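Local coordinates for CELL division control protein 6 (Pyrobaculum aerophilum, PDB 1FNN) that binds adenine nucleotide and magnesium as an AAA+ protein of the Cdc6/Cdc18 family, probably hydrolysing ATP while helping to regulate DNA replication, at residues A[27-32]-A[62-67]; A[46-51]-A[170-175]; A[82-87]-A[91-96]; A[287-292]-A[328-333]. One frame throughout, in Å; residues are numbered along the deposited sequence.

Interaction 1: A[27-32]-A[62-67]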
loop_
_atom_site.group_PDB
_atom_site.type_symbol
_atom_site.label_atom_id
_atom_site.label_comp_id
_atom_site.label_asym_id
_atom_site.label_seq_id
_atom_site.Cartn_x
_atom_site.Cartn_y
_atom_site.Cartn_z
ATOM N N GLN A 27 -12.675 10.311 9.213
ATOM C CA GLN A 27 -13.281 11.187 10.200
ATOM C C GLN A 27 -12.518 12.501 10.344
ATOM O O GLN A 27 -13.187 13.556 10.448
ATOM C CB GLN A 27 -13.486 10.521 11.563
ATOM C CG GLN A 27 -14.030 11.535 12.584
ATOM C CD GLN A 27 -14.002 11.032 14.013
ATOM O OE1 GLN A 27 -13.039 11.293 14.748
ATOM N NE2 GLN A 27 -15.056 10.319 14.393
ATOM N N GLN A 28 -11.195 12.462 10.437
ATOM C CA GLN A 28 -10.347 13.617 10.552
ATOM C C GLN A 28 -10.516 14.557 9.359
ATOM O O GLN A 28 -10.365 15.783 9.434
ATOM C CB GLN A 28 -8.845 13.238 10.695
ATOM C CG GLN A 28 -8.494 12.786 12.128
ATOM C CD GLN A 28 -7.117 12.110 12.185
ATOM O OE1 GLN A 28 -6.052 12.717 12.148
ATOM N NE2 GLN A 28 -7.086 10.781 12.278
ATOM N N LEU A 29 -10.546 13.951 8.169
ATOM C CA LEU A 29 -10.759 14.666 6.934
ATOM C C LEU A 29 -12.145 15.306 6.979
ATOM O O LEU A 29 -12.317 16.439 6.517
ATOM C CB LEU A 29 -10.683 13.736 5.725
ATOM C CG LEU A 29 -9.357 13.648 4.961
ATOM C CD1 LEU A 29 -9.537 12.737 3.739
ATOM C CD2 LEU A 29 -8.836 15.005 4.515
ATOM N N ASP A 30 -13.134 14.542 7.409
ATOM C CA ASP A 30 -14.488 15.088 7.517
ATOM C C ASP A 30 -14.541 16.324 8.412
ATOM O O ASP A 30 -15.105 17.404 8.145
ATOM C CB ASP A 30 -15.424 13.993 8.027
ATOM C CG ASP A 30 -16.864 14.515 7.931
ATOM O OD1 ASP A 30 -17.475 14.577 6.864
ATOM O OD2 ASP A 30 -17.438 14.903 8.961
ATOM N N ILE A 31 -13.847 16.206 9.555
ATOM C CA ILE A 31 -13.764 17.298 10.527
ATOM C C ILE A 31 -13.068 18.469 9.881
ATOM O O ILE A 31 -13.531 19.616 10.025
ATOM C CB ILE A 31 -13.040 16.821 11.804
ATOM C CG1 ILE A 31 -13.993 15.910 12.653
ATOM C CG2 ILE A 31 -12.539 18.000 12.621
ATOM C CD1 ILE A 31 -13.123 15.140 13.659
ATOM N N LEU A 32 -11.958 18.269 9.129
ATOM C CA LEU A 32 -11.317 19.426 8.550
ATOM C C LEU A 32 -12.176 20.077 7.429
ATOM O O LEU A 32 -12.105 21.280 7.179
ATOM C CB LEU A 32 -9.924 19.108 7.991
ATOM C CG LEU A 32 -8.946 18.599 9.089
ATOM C CD1 LEU A 32 -7.582 18.228 8.524
ATOM C CD2 LEU A 32 -8.754 19.652 10.181
ATOM N N ARG A 62 -10.517 10.063 -1.929
ATOM C CA ARG A 62 -11.530 9.821 -2.933
ATOM C C ARG A 62 -12.849 9.461 -2.270
ATOM O O ARG A 62 -13.934 9.836 -2.741
ATOM C CB ARG A 62 -11.112 8.747 -3.974
ATOM C CG ARG A 62 -9.983 9.365 -4.843
ATOM C CD ARG A 62 -9.961 8.648 -6.172
ATOM N NE ARG A 62 -9.080 9.173 -7.164
ATOM C CZ ARG A 62 -9.054 10.227 -7.951
ATOM N NH1 ARG A 62 -9.989 11.173 -7.994
ATOM N NH2 ARG A 62 -8.016 10.374 -8.777
ATOM N N LYS A 63 -12.782 8.717 -1.169
ATOM C CA LYS A 63 -13.975 8.326 -0.452
ATOM C C LYS A 63 -14.632 9.560 0.190
ATOM O O LYS A 63 -15.877 9.663 0.208
ATOM C CB LYS A 63 -13.678 7.300 0.625
ATOM C CG LYS A 63 -14.831 7.047 1.579
ATOM C CD LYS A 63 -15.957 6.265 0.911
ATOM C CE LYS A 63 -15.576 5.005 0.190
ATOM N NZ LYS A 63 -16.764 4.270 -0.395
ATOM N N LEU A 64 -13.780 10.417 0.747
ATOM C CA LEU A 64 -14.354 11.669 1.291
ATOM C C LEU A 64 -15.148 12.396 0.190
ATOM O O LEU A 64 -16.262 12.870 0.439
ATOM C CB LEU A 64 -13.237 12.552 1.810
ATOM C CG LEU A 64 -13.481 13.808 2.657
ATOM C CD1 LEU A 64 -13.708 15.027 1.790
ATOM C CD2 LEU A 64 -14.578 13.625 3.689
ATOM N N TRP A 65 -14.533 12.625 -0.950
ATOM C CA TRP A 65 -15.239 13.295 -2.067
ATOM C C TRP A 65 -16.544 12.604 -2.422
ATOM O O TRP A 65 -17.605 13.209 -2.702
ATOM C CB TRP A 65 -14.357 13.409 -3.320
ATOM C CG TRP A 65 -15.152 14.072 -4.432
ATOM C CD1 TRP A 65 -15.579 13.498 -5.601
ATOM C CD2 TRP A 65 -15.604 15.428 -4.441
ATOM N NE1 TRP A 65 -16.264 14.444 -6.322
ATOM C CE2 TRP A 65 -16.310 15.623 -5.660
ATOM C CE3 TRP A 65 -15.484 16.489 -3.539
ATOM C CZ2 TRP A 65 -16.888 16.844 -5.987
ATOM C CZ3 TRP A 65 -16.068 17.713 -3.886
ATOM C CH2 TRP A 65 -16.757 17.873 -5.098
ATOM N N GLU A 66 -16.519 11.261 -2.504
ATOM C CA GLU A 66 -17.662 10.464 -2.854
ATOM C C GLU A 66 -18.803 10.763 -1.866
ATOM O O GLU A 66 -19.944 10.937 -2.337
ATOM C CB GLU A 66 -17.321 8.974 -2.841
ATOM C CG GLU A 66 -18.404 7.992 -3.244
ATOM C CD GLU A 66 -17.782 6.596 -2.993
ATOM O OE1 GLU A 66 -16.852 6.184 -3.698
ATOM O OE2 GLU A 66 -18.282 5.975 -2.068
ATOM N N LEU A 67 -18.501 10.974 -0.594
ATOM C CA LEU A 67 -19.569 11.243 0.362
ATOM C C LEU A 67 -20.149 12.655 0.229
ATOM O O LEU A 67 -21.207 12.915 0.783
ATOM C CB LEU A 67 -19.033 11.048 1.774
ATOM C CG LEU A 67 -18.579 9.616 2.091
ATOM C CD1 LEU A 67 -17.873 9.530 3.432
ATOM C CD2 LEU A 67 -19.760 8.651 2.022
#
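Segments 27-32 and 62-67, on helices 23-38 and 57-68, come nearest at Asp-30 and Leu-64, whose CA atoms are 7.1 Å apart. Leu-64 does most of the touching. Its CG lies trans to the backbone nitrogen (chi1 -169°), which sends the isobutyl group out from its own helix onto the backbone of the other. There CD2 settles 4.1 Å from Asp-30 N, meeting main chain more than side chain. The side chains of Leu-29 and Leu-64 cross obliquely. Leu-29 CB sits 4.2 Å from Leu-64 CG, while Leu-29 CD1 passes at the same separation from Leu-64 CB, an apolar contact. Asp-30 adds little beyond its backbone. Its carboxylate lies at the border of the contact, where OD1 hydrogen-bonds the hydroxyl of Tyr-68, the residue directly after 62-67, so a polar link closes the edge of the leucine packing. Beside Leu-64, a salt bridge of 2.8 Å between Lys-63 NZ and Glu-66 OE2 stays within 62-67, and the same ammonium also bonds Pro-16 O. Leu-26, Leu-33 and Leu-37 of helix 23-38 continue the apolar row around Leu-64. Helix 57-68 is the helix that follows the nucleotide-binding loop, and it directs Arg-62 and Trp-65 toward Tyr-78 and Phe-76 of strand 75-80. Helix 23-38 rests on the central parallel sheet through Leu-29, which touches Leu-49 of strand 46-50 and Ile-188 of strand 187-189.

Interaction 2: A[46-51]-A[170-175]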
loop_
_atom_site.group_PDB
_atom_site.type_symbol
_atom_site.label_atom_id
_atom_site.label_comp_id
_atom_site.label_asym_id
_atom_site.label_seq_id
_atom_site.Cartn_x
_atom_site.Cartn_y
_atom_site.Cartn_z
ATOM N N ARG A 46 -7.115 23.376 5.323
ATOM C CA ARG A 46 -5.978 22.719 4.702
ATOM C C ARG A 46 -5.511 21.539 5.561
ATOM O O ARG A 46 -5.743 21.574 6.780
ATOM C CB ARG A 46 -4.876 23.628 4.255
ATOM C CG ARG A 46 -4.238 24.655 5.138
ATOM C CD ARG A 46 -5.195 25.655 5.794
ATOM N NE ARG A 46 -4.428 26.563 6.600
ATOM C CZ ARG A 46 -4.789 27.452 7.496
ATOM N NH1 ARG A 46 -6.063 27.635 7.798
ATOM N NH2 ARG A 46 -3.799 28.133 8.060
ATOM N N ALA A 47 -5.157 20.416 4.908
ATOM C CA ALA A 47 -4.615 19.254 5.615
ATOM C C ALA A 47 -3.427 18.686 4.815
ATOM O O ALA A 47 -3.350 18.841 3.599
ATOM C CB ALA A 47 -5.659 18.154 5.709
ATOM N N THR A 48 -2.587 17.901 5.475
ATOM C CA THR A 48 -1.476 17.191 4.860
ATOM C C THR A 48 -1.639 15.728 5.226
ATOM O O THR A 48 -1.908 15.501 6.412
ATOM C CB THR A 48 -0.106 17.688 5.367
ATOM O OG1 THR A 48 0.044 19.062 5.037
ATOM C CG2 THR A 48 1.033 16.923 4.718
ATOM N N LEU A 49 -1.674 14.847 4.244
ATOM C CA LEU A 49 -1.828 13.420 4.488
ATOM C C LEU A 49 -0.443 12.760 4.346
ATOM O O LEU A 49 0.206 12.992 3.310
ATOM C CB LEU A 49 -2.790 12.787 3.467
ATOM C CG LEU A 49 -4.158 13.473 3.256
ATOM C CD1 LEU A 49 -5.023 12.573 2.370
ATOM C CD2 LEU A 49 -4.902 13.813 4.546
ATOM N N LEU A 50 0.020 12.032 5.364
ATOM C CA LEU A 50 1.394 11.482 5.280
ATOM C C LEU A 50 1.362 9.996 5.575
ATOM O O LEU A 50 0.721 9.504 6.504
ATOM C CB LEU A 50 2.328 12.156 6.307
ATOM C CG LEU A 50 2.511 13.663 6.203
ATOM C CD1 LEU A 50 3.400 14.201 7.347
ATOM C CD2 LEU A 50 3.151 14.035 4.858
ATOM N N GLY A 51 2.128 9.251 4.767
ATOM C CA GLY A 51 2.173 7.804 4.944
ATOM C C GLY A 51 2.923 7.201 3.768
ATOM O O GLY A 51 2.925 7.820 2.687
ATOM N N ALA A 170 9.145 15.268 5.408
ATOM C CA ALA A 170 10.013 16.025 4.506
ATOM C C ALA A 170 9.223 16.869 3.518
ATOM O O ALA A 170 9.675 17.957 3.123
ATOM C CB ALA A 170 10.952 15.097 3.766
ATOM N N VAL A 171 7.999 16.448 3.164
ATOM C CA VAL A 171 7.212 17.287 2.245
ATOM C C VAL A 171 6.944 18.634 2.906
ATOM O O VAL A 171 6.930 19.669 2.226
ATOM C CB VAL A 171 5.964 16.545 1.737
ATOM C CG1 VAL A 171 4.883 16.438 2.807
ATOM C CG2 VAL A 171 5.439 17.242 0.480
ATOM N N LEU A 172 6.719 18.686 4.213
ATOM C CA LEU A 172 6.556 19.923 4.952
ATOM C C LEU A 172 7.864 20.586 5.387
ATOM O O LEU A 172 8.044 21.810 5.309
ATOM C CB LEU A 172 5.749 19.611 6.230
ATOM C CG LEU A 172 4.289 19.205 6.018
ATOM C CD1 LEU A 172 3.587 18.998 7.349
ATOM C CD2 LEU A 172 3.575 20.255 5.176
ATOM N N ASN A 173 8.824 19.761 5.830
ATOM C CA ASN A 173 10.107 20.280 6.300
ATOM C C ASN A 173 10.872 21.032 5.236
ATOM O O ASN A 173 11.540 22.008 5.568
ATOM C CB ASN A 173 10.965 19.159 6.895
ATOM C CG ASN A 173 10.354 18.709 8.210
ATOM O OD1 ASN A 173 9.580 19.448 8.825
ATOM N ND2 ASN A 173 10.687 17.511 8.640
ATOM N N ASN A 174 10.749 20.680 3.962
ATOM C CA ASN A 174 11.435 21.378 2.890
ATOM C C ASN A 174 10.784 22.707 2.535
ATOM O O ASN A 174 11.264 23.407 1.647
ATOM C CB ASN A 174 11.569 20.478 1.665
ATOM C CG ASN A 174 12.355 19.218 1.964
ATOM O OD1 ASN A 174 12.257 18.231 1.239
ATOM N ND2 ASN A 174 13.150 19.203 3.021
ATOM N N LEU A 175 9.652 23.042 3.140
ATOM C CA LEU A 175 9.025 24.334 2.928
ATOM C C LEU A 175 9.680 25.371 3.845
ATOM O O LEU A 175 10.069 25.051 4.960
ATOM C CB LEU A 175 7.526 24.269 3.233
ATOM C CG LEU A 175 6.726 23.269 2.377
ATOM C CD1 LEU A 175 5.369 23.015 3.000
ATOM C CD2 LEU A 175 6.583 23.814 0.960
#
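Thr-48 and Leu-172 meet tip to tip on one face of the parallel sheet of the P-loop NTPase fold, where strand 46-50 runs into the Walker A loop and the short helix 170-173 packs against it. From CB, the threonine side chain divides. Its methyl, CG2, is trans to the backbone nitrogen and lies 4.2 Å from Leu-172 CG, with Val-171 CG1 almost as near. Its hydroxyl takes the other branch, and OG1 stands 3.7 Å from Leu-172 CD2. The contact thus shuts OG1 in against a methyl group, and this buried oxygen finds no polar partner in the model, which probably costs some stability. Met-183 touches both Thr-48 and Leu-172, and Ile-164 of the adjacent strand 160-166 does likewise, so the pair is enclosed by sheet and helix. Two residues along the strand, Leu-50 is the next to point at the helix, just before Gly-51, whose carbonyl oxygen accepts a hydrogen bond from the ADP-binding Lys-57. Val-171 holds one methyl between its backbone nitrogen and carbonyl carbon (chi1 74°), and that methyl, CG1, approaches Leu-50 CD2 to 3.6 Å.

Interaction 3: A[82-87]-A[91-96]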
loop_
_atom_site.group_PDB
_atom_site.type_symbol
_atom_site.label_atom_id
_atom_site.label_comp_id
_atom_site.label_asym_id
_atom_site.label_seq_id
_atom_site.Cartn_x
_atom_site.Cartn_y
_atom_site.Cartn_z
ATOM N N PHE A 82 2.632 13.118 -9.533
ATOM C CA PHE A 82 3.534 12.252 -10.284
ATOM C C PHE A 82 3.521 12.657 -11.764
ATOM O O PHE A 82 4.511 12.412 -12.447
ATOM C CB PHE A 82 3.165 10.775 -10.179
ATOM C CG PHE A 82 4.074 9.888 -10.992
ATOM C CD1 PHE A 82 5.289 9.456 -10.477
ATOM C CD2 PHE A 82 3.709 9.489 -12.267
ATOM C CE1 PHE A 82 6.115 8.638 -11.234
ATOM C CE2 PHE A 82 4.531 8.673 -13.026
ATOM C CZ PHE A 82 5.737 8.247 -12.505
ATOM N N ILE A 83 2.371 13.083 -12.261
ATOM C CA ILE A 83 2.160 13.480 -13.637
ATOM C C ILE A 83 2.391 14.957 -13.882
ATOM O O ILE A 83 3.098 15.353 -14.817
ATOM C CB ILE A 83 0.691 13.144 -14.013
ATOM C CG1 ILE A 83 0.458 11.648 -13.815
ATOM C CG2 ILE A 83 0.355 13.579 -15.426
ATOM C CD1 ILE A 83 -1.004 11.248 -13.902
ATOM N N TYR A 84 1.760 15.828 -13.086
ATOM C CA TYR A 84 1.898 17.273 -13.267
ATOM C C TYR A 84 2.836 17.823 -12.206
ATOM O O TYR A 84 2.435 17.921 -11.046
ATOM C CB TYR A 84 0.514 17.937 -13.174
ATOM C CG TYR A 84 -0.461 17.219 -14.084
ATOM C CD1 TYR A 84 -1.365 16.282 -13.602
ATOM C CD2 TYR A 84 -0.450 17.507 -15.447
ATOM C CE1 TYR A 84 -2.249 15.634 -14.445
ATOM C CE2 TYR A 84 -1.332 16.865 -16.302
ATOM C CZ TYR A 84 -2.216 15.942 -15.802
ATOM O OH TYR A 84 -3.072 15.327 -16.676
ATOM N N ARG A 85 4.048 18.236 -12.574
ATOM C CA ARG A 85 5.060 18.595 -11.582
ATOM C C ARG A 85 5.488 20.043 -11.539
ATOM O O ARG A 85 5.767 20.558 -10.444
ATOM C CB ARG A 85 6.323 17.743 -11.808
ATOM C CG ARG A 85 6.050 16.275 -11.529
ATOM C CD ARG A 85 7.293 15.405 -11.675
ATOM N NE ARG A 85 6.934 13.999 -11.572
ATOM C CZ ARG A 85 7.777 12.981 -11.480
ATOM N NH1 ARG A 85 9.087 13.189 -11.476
ATOM N NH2 ARG A 85 7.307 11.742 -11.393
ATOM N N ASN A 86 5.509 20.692 -12.695
ATOM C CA ASN A 86 5.933 22.097 -12.697
ATOM C C ASN A 86 4.680 22.956 -12.751
ATOM O O ASN A 86 3.604 22.395 -12.939
ATOM C CB ASN A 86 6.861 22.375 -13.883
ATOM C CG ASN A 86 6.194 21.928 -15.177
ATOM O OD1 ASN A 86 5.196 22.530 -15.579
ATOM N ND2 ASN A 86 6.753 20.895 -15.784
ATOM N N PHE A 87 4.835 24.240 -12.482
ATOM C CA PHE A 87 3.789 25.215 -12.437
ATOM C C PHE A 87 2.889 25.181 -13.675
ATOM O O PHE A 87 1.668 25.261 -13.551
ATOM C CB PHE A 87 4.345 26.663 -12.291
ATOM C CG PHE A 87 3.170 27.596 -12.075
ATOM C CD1 PHE A 87 2.572 27.666 -10.824
ATOM C CD2 PHE A 87 2.665 28.381 -13.093
ATOM C CE1 PHE A 87 1.501 28.498 -10.600
ATOM C CE2 PHE A 87 1.587 29.216 -12.864
ATOM C CZ PHE A 87 1.003 29.280 -11.626
ATOM N N ILE A 91 -1.008 24.269 -13.341
ATOM C CA ILE A 91 -2.005 25.302 -13.651
ATOM C C ILE A 91 -2.818 24.929 -14.871
ATOM O O ILE A 91 -4.029 25.227 -14.965
ATOM C CB ILE A 91 -1.337 26.691 -13.785
ATOM C CG1 ILE A 91 -2.370 27.798 -13.563
ATOM C CG2 ILE A 91 -0.671 26.870 -15.128
ATOM C CD1 ILE A 91 -2.761 27.960 -12.107
ATOM N N GLY A 92 -2.193 24.310 -15.881
ATOM C CA GLY A 92 -2.904 23.801 -17.029
ATOM C C GLY A 92 -3.961 22.761 -16.657
ATOM O O GLY A 92 -5.074 22.761 -17.210
ATOM N N GLU A 93 -3.623 21.817 -15.767
ATOM C CA GLU A 93 -4.592 20.803 -15.362
ATOM C C GLU A 93 -5.698 21.410 -14.502
ATOM O O GLU A 93 -6.882 21.173 -14.770
ATOM C CB GLU A 93 -3.902 19.626 -14.667
ATOM C CG GLU A 93 -4.861 18.552 -14.160
ATOM C CD GLU A 93 -5.676 17.906 -15.269
ATOM O OE1 GLU A 93 -5.339 18.186 -16.448
ATOM O OE2 GLU A 93 -6.629 17.138 -14.962
ATOM N N ILE A 94 -5.388 22.410 -13.671
ATOM C CA ILE A 94 -6.410 23.105 -12.890
ATOM C C ILE A 94 -7.362 23.844 -13.815
ATOM O O ILE A 94 -8.583 23.837 -13.691
ATOM C CB ILE A 94 -5.749 24.147 -11.948
ATOM C CG1 ILE A 94 -5.051 23.405 -10.811
ATOM C CG2 ILE A 94 -6.747 25.140 -11.352
ATOM C CD1 ILE A 94 -4.160 24.253 -9.923
ATOM N N ALA A 95 -6.758 24.527 -14.807
ATOM C CA ALA A 95 -7.539 25.276 -15.794
ATOM C C ALA A 95 -8.464 24.391 -16.606
ATOM O O ALA A 95 -9.636 24.677 -16.934
ATOM C CB ALA A 95 -6.519 25.978 -16.709
ATOM N N ARG A 96 -7.932 23.234 -17.011
ATOM C CA ARG A 96 -8.766 22.265 -17.717
ATOM C C ARG A 96 -9.880 21.751 -16.823
ATOM O O ARG A 96 -11.050 21.660 -17.226
ATOM C CB ARG A 96 -7.871 21.122 -18.185
ATOM C CG ARG A 96 -8.532 20.160 -19.154
ATOM C CD ARG A 96 -7.714 18.886 -19.309
ATOM N NE ARG A 96 -8.300 17.738 -18.648
ATOM C CZ ARG A 96 -8.713 17.554 -17.413
ATOM N NH1 ARG A 96 -8.654 18.492 -16.474
ATOM N NH2 ARG A 96 -9.224 16.388 -17.036
#
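Ile-91 meets Phe-87 twice, through the backbone and through the side chain. Its amide donates to Phe-87 O at 2.9 Å with an N-H...O angle of 167°, the first-turn bond of helix 87-97, which begins right after the N-cap residue Asn-86. Its CB lies over one face of the Phe-87 ring, displaced toward the rim, with CG2 4.0 Å from Phe-87 CE2; Phe-112, Leu-113 and Leu-116 of helix 109-122 extend this apolar cluster. Glu-93 follows and lies across Tyr-84. Its CB stands 4.0 Å from the ring centroid and only 5° off the normal, a CH-pi contact. Glu-93 CG lies 3.9 Å from Tyr-84 CE1, and a bend at chi2 folds the carboxylate flat over the phenol end, its plane 9° from that of the ring. Glu-93 OE1 comes 3.7 Å from Tyr-84 OH without bonding it. Ile-83 CG2 covers the opposite face, so the tyrosine is held as the middle layer. An alanine at Tyr-84 is likely to leave Ile-83 and the methylenes of Glu-93 facing a gap and the carboxylate freer to swing. Ile-94 turns to Val-77 and Ile-79 of strand 75-80. Arg-96 NH1 lies 2.9 Å from Glu-93 OE2, although the oxygen sits well out of the guanidinium plane. The attraction is therefore one of charge, and it probably offsets some of the cost of stacking an anionic carboxylate on an aromatic face.

Interaction 4: A[287-292]-A[328-333]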
loop_
_atom_site.group_PDB
_atom_site.type_symbol
_atom_site.label_atom_id
_atom_site.label_comp_id
_atom_site.label_asym_id
_atom_site.label_seq_id
_atom_site.Cartn_x
_atom_site.Cartn_y
_atom_site.Cartn_z
ATOM N N PRO A 287 23.439 -21.619 9.433
ATOM C CA PRO A 287 24.084 -22.810 9.966
ATOM C C PRO A 287 23.527 -24.025 9.262
ATOM O O PRO A 287 22.308 -24.010 8.929
ATOM C CB PRO A 287 23.621 -22.884 11.418
ATOM C CG PRO A 287 23.389 -21.452 11.782
ATOM C CD PRO A 287 22.880 -20.772 10.522
ATOM N N LEU A 288 24.306 -25.112 9.230
ATOM C CA LEU A 288 23.855 -26.356 8.654
ATOM C C LEU A 288 22.457 -26.802 9.063
ATOM O O LEU A 288 21.627 -27.188 8.240
ATOM C CB LEU A 288 24.805 -27.540 8.977
ATOM C CG LEU A 288 24.441 -28.915 8.470
ATOM C CD1 LEU A 288 24.308 -28.957 6.949
ATOM C CD2 LEU A 288 25.465 -29.990 8.899
ATOM N N HIS A 289 22.180 -26.998 10.342
ATOM C CA HIS A 289 20.913 -27.504 10.816
ATOM C C HIS A 289 19.736 -26.537 10.538
ATOM O O HIS A 289 18.626 -27.019 10.544
ATOM C CB HIS A 289 21.012 -27.888 12.308
ATOM C CG HIS A 289 21.590 -29.290 12.286
ATOM N ND1 HIS A 289 20.794 -30.412 12.246
ATOM C CD2 HIS A 289 22.883 -29.716 12.292
ATOM C CE1 HIS A 289 21.581 -31.481 12.234
ATOM N NE2 HIS A 289 22.840 -31.083 12.260
ATOM N N GLU A 290 19.958 -25.254 10.474
ATOM C CA GLU A 290 18.928 -24.286 10.076
ATOM C C GLU A 290 18.596 -24.463 8.596
ATOM O O GLU A 290 17.433 -24.340 8.207
ATOM C CB GLU A 290 19.385 -22.858 10.361
ATOM C CG GLU A 290 18.321 -21.782 10.042
ATOM C CD GLU A 290 18.655 -20.436 10.647
ATOM O OE1 GLU A 290 18.023 -19.422 10.273
ATOM O OE2 GLU A 290 19.559 -20.335 11.517
ATOM N N LYS A 291 19.579 -24.736 7.728
ATOM C CA LYS A 291 19.364 -25.157 6.364
ATOM C C LYS A 291 18.540 -26.428 6.270
ATOM O O LYS A 291 17.576 -26.529 5.513
ATOM C CB LYS A 291 20.639 -25.430 5.522
ATOM C CG LYS A 291 21.468 -24.157 5.278
ATOM C CD LYS A 291 22.547 -24.522 4.268
ATOM C CE LYS A 291 23.332 -23.393 3.684
ATOM N NZ LYS A 291 24.341 -22.836 4.628
ATOM N N LEU A 292 18.865 -27.449 7.050
ATOM C CA LEU A 292 18.164 -28.705 7.085
ATOM C C LEU A 292 16.726 -28.468 7.578
ATOM O O LEU A 292 15.806 -29.081 7.037
ATOM C CB LEU A 292 18.877 -29.708 8.053
ATOM C CG LEU A 292 20.270 -30.188 7.517
ATOM C CD1 LEU A 292 21.019 -30.965 8.616
ATOM C CD2 LEU A 292 20.085 -31.055 6.286
ATOM N N ARG A 328 22.500 -36.194 12.842
ATOM C CA ARG A 328 21.602 -36.480 13.968
ATOM C C ARG A 328 20.776 -35.189 14.119
ATOM O O ARG A 328 21.388 -34.115 14.059
ATOM C CB ARG A 328 22.361 -36.653 15.293
ATOM C CG ARG A 328 23.828 -36.904 15.033
ATOM C CD ARG A 328 24.348 -38.283 15.353
ATOM N NE ARG A 328 25.126 -38.226 16.561
ATOM C CZ ARG A 328 26.164 -38.869 17.048
ATOM N NH1 ARG A 328 26.807 -39.847 16.445
ATOM N NH2 ARG A 328 26.586 -38.479 18.255
ATOM N N PRO A 329 19.521 -35.341 14.446
ATOM C CA PRO A 329 18.644 -34.173 14.559
ATOM C C PRO A 329 18.910 -33.402 15.839
ATOM O O PRO A 329 19.141 -34.046 16.867
ATOM C CB PRO A 329 17.246 -34.777 14.556
ATOM C CG PRO A 329 17.453 -36.160 15.121
ATOM C CD PRO A 329 18.799 -36.619 14.635
ATOM N N ARG A 330 18.874 -32.080 15.782
ATOM C CA ARG A 330 18.973 -31.237 16.927
ATOM C C ARG A 330 17.646 -31.320 17.687
ATOM O O ARG A 330 16.627 -31.754 17.162
ATOM C CB ARG A 330 19.309 -29.775 16.609
ATOM C CG ARG A 330 20.639 -29.635 15.860
ATOM C CD ARG A 330 21.789 -30.073 16.820
ATOM N NE ARG A 330 23.051 -30.100 16.060
ATOM C CZ ARG A 330 23.762 -29.008 15.826
ATOM N NH1 ARG A 330 24.894 -29.100 15.130
ATOM N NH2 ARG A 330 23.392 -27.808 16.259
ATOM N N VAL A 331 17.707 -30.742 18.866
ATOM C CA VAL A 331 16.560 -30.872 19.790
ATOM C C VAL A 331 15.527 -29.797 19.533
ATOM O O VAL A 331 15.871 -28.659 19.199
ATOM C CB VAL A 331 17.237 -30.822 21.184
ATOM C CG1 VAL A 331 17.261 -29.444 21.776
ATOM C CG2 VAL A 331 16.744 -31.946 22.050
ATOM N N HIS A 332 14.307 -30.044 19.994
ATOM C CA HIS A 332 13.187 -29.132 19.869
ATOM C C HIS A 332 13.501 -27.683 20.148
ATOM O O HIS A 332 13.143 -26.828 19.331
ATOM C CB HIS A 332 12.057 -29.647 20.780
ATOM C CG HIS A 332 10.775 -28.885 20.688
ATOM N ND1 HIS A 332 9.742 -29.246 19.839
ATOM C CD2 HIS A 332 10.356 -27.775 21.348
ATOM C CE1 HIS A 332 8.745 -28.381 19.988
ATOM N NE2 HIS A 332 9.089 -27.482 20.893
ATOM N N SER A 333 14.144 -27.315 21.258
ATOM C CA SER A 333 14.417 -25.916 21.580
ATOM C C SER A 333 15.384 -25.273 20.615
ATOM O O SER A 333 15.322 -24.080 20.254
ATOM C CB SER A 333 15.003 -25.823 23.012
ATOM O OG SER A 333 16.211 -26.577 23.020
#
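His-289 lies against Arg-330, the two side chains crossing at about a right angle. Arg-330 CG rests over the imidazole face, 3.9 Å from the ring centroid and offset toward the rim, in a CH-pi contact. A bend at chi2 (-66°) then carries the guanidinium along the ring, where Arg-330 NH1 comes 3.5 Å from His-289 CD2. The two planes stay 32° apart, so the groups overlap without lying flat on one another. Arg-328 contributes its carbonyl, O reaching 3.2 Å from His-289 CE1 at an oblique angle to the ring. Leu-292 CD1, one helical turn on, backs the opposite face. Around this first shell, hydrogen bonds fix the ring's rotation: ND1 pairs with the hydroxyl of Tyr-318 and NE2 with Glu-327 OE1, a carboxylate that may raise the imidazole's affinity for a proton, an effect Arg-330 would probably oppose. Tyr-318 OH also receives the backbone amide of Arg-330, tying both partners to helix 311-324, while Arg-330 NH2 bonds Gln-334. With a leucine in place of His-289, Tyr-318 and Glu-327 would probably lose the nitrogens that hold them, and Arg-330 CG its aromatic face. The contact joins helix 288-304 to the linker between helices 311-324 and 332-344. That arrangement is consistent with the three-helix core of the C-terminal winged-helix domain, in which the latter two helices form the helix-turn-helix.

Going from the N terminus, helix 23-38 opens interaction 1 and strand 46-50 opens interaction 2 before helix 57-68 closes the first, so these two cross. They also touch directly: Leu-32 CD1 lies 3.4 Å from Ala-47 CB, joining the packed helices to the strand that leads into the nucleotide-binding loop. Interaction 3 is a short local closure around the start of helix 87-97, and it nests inside the long loop that interaction 2 completes at residues 170-175. All three lie on or beside the parallel sheet of the ATPase domain. Interaction 4 comes afterwards in series, about 49 to 60 Å from the others between centres, and closes its own loop within the winged-helix domain.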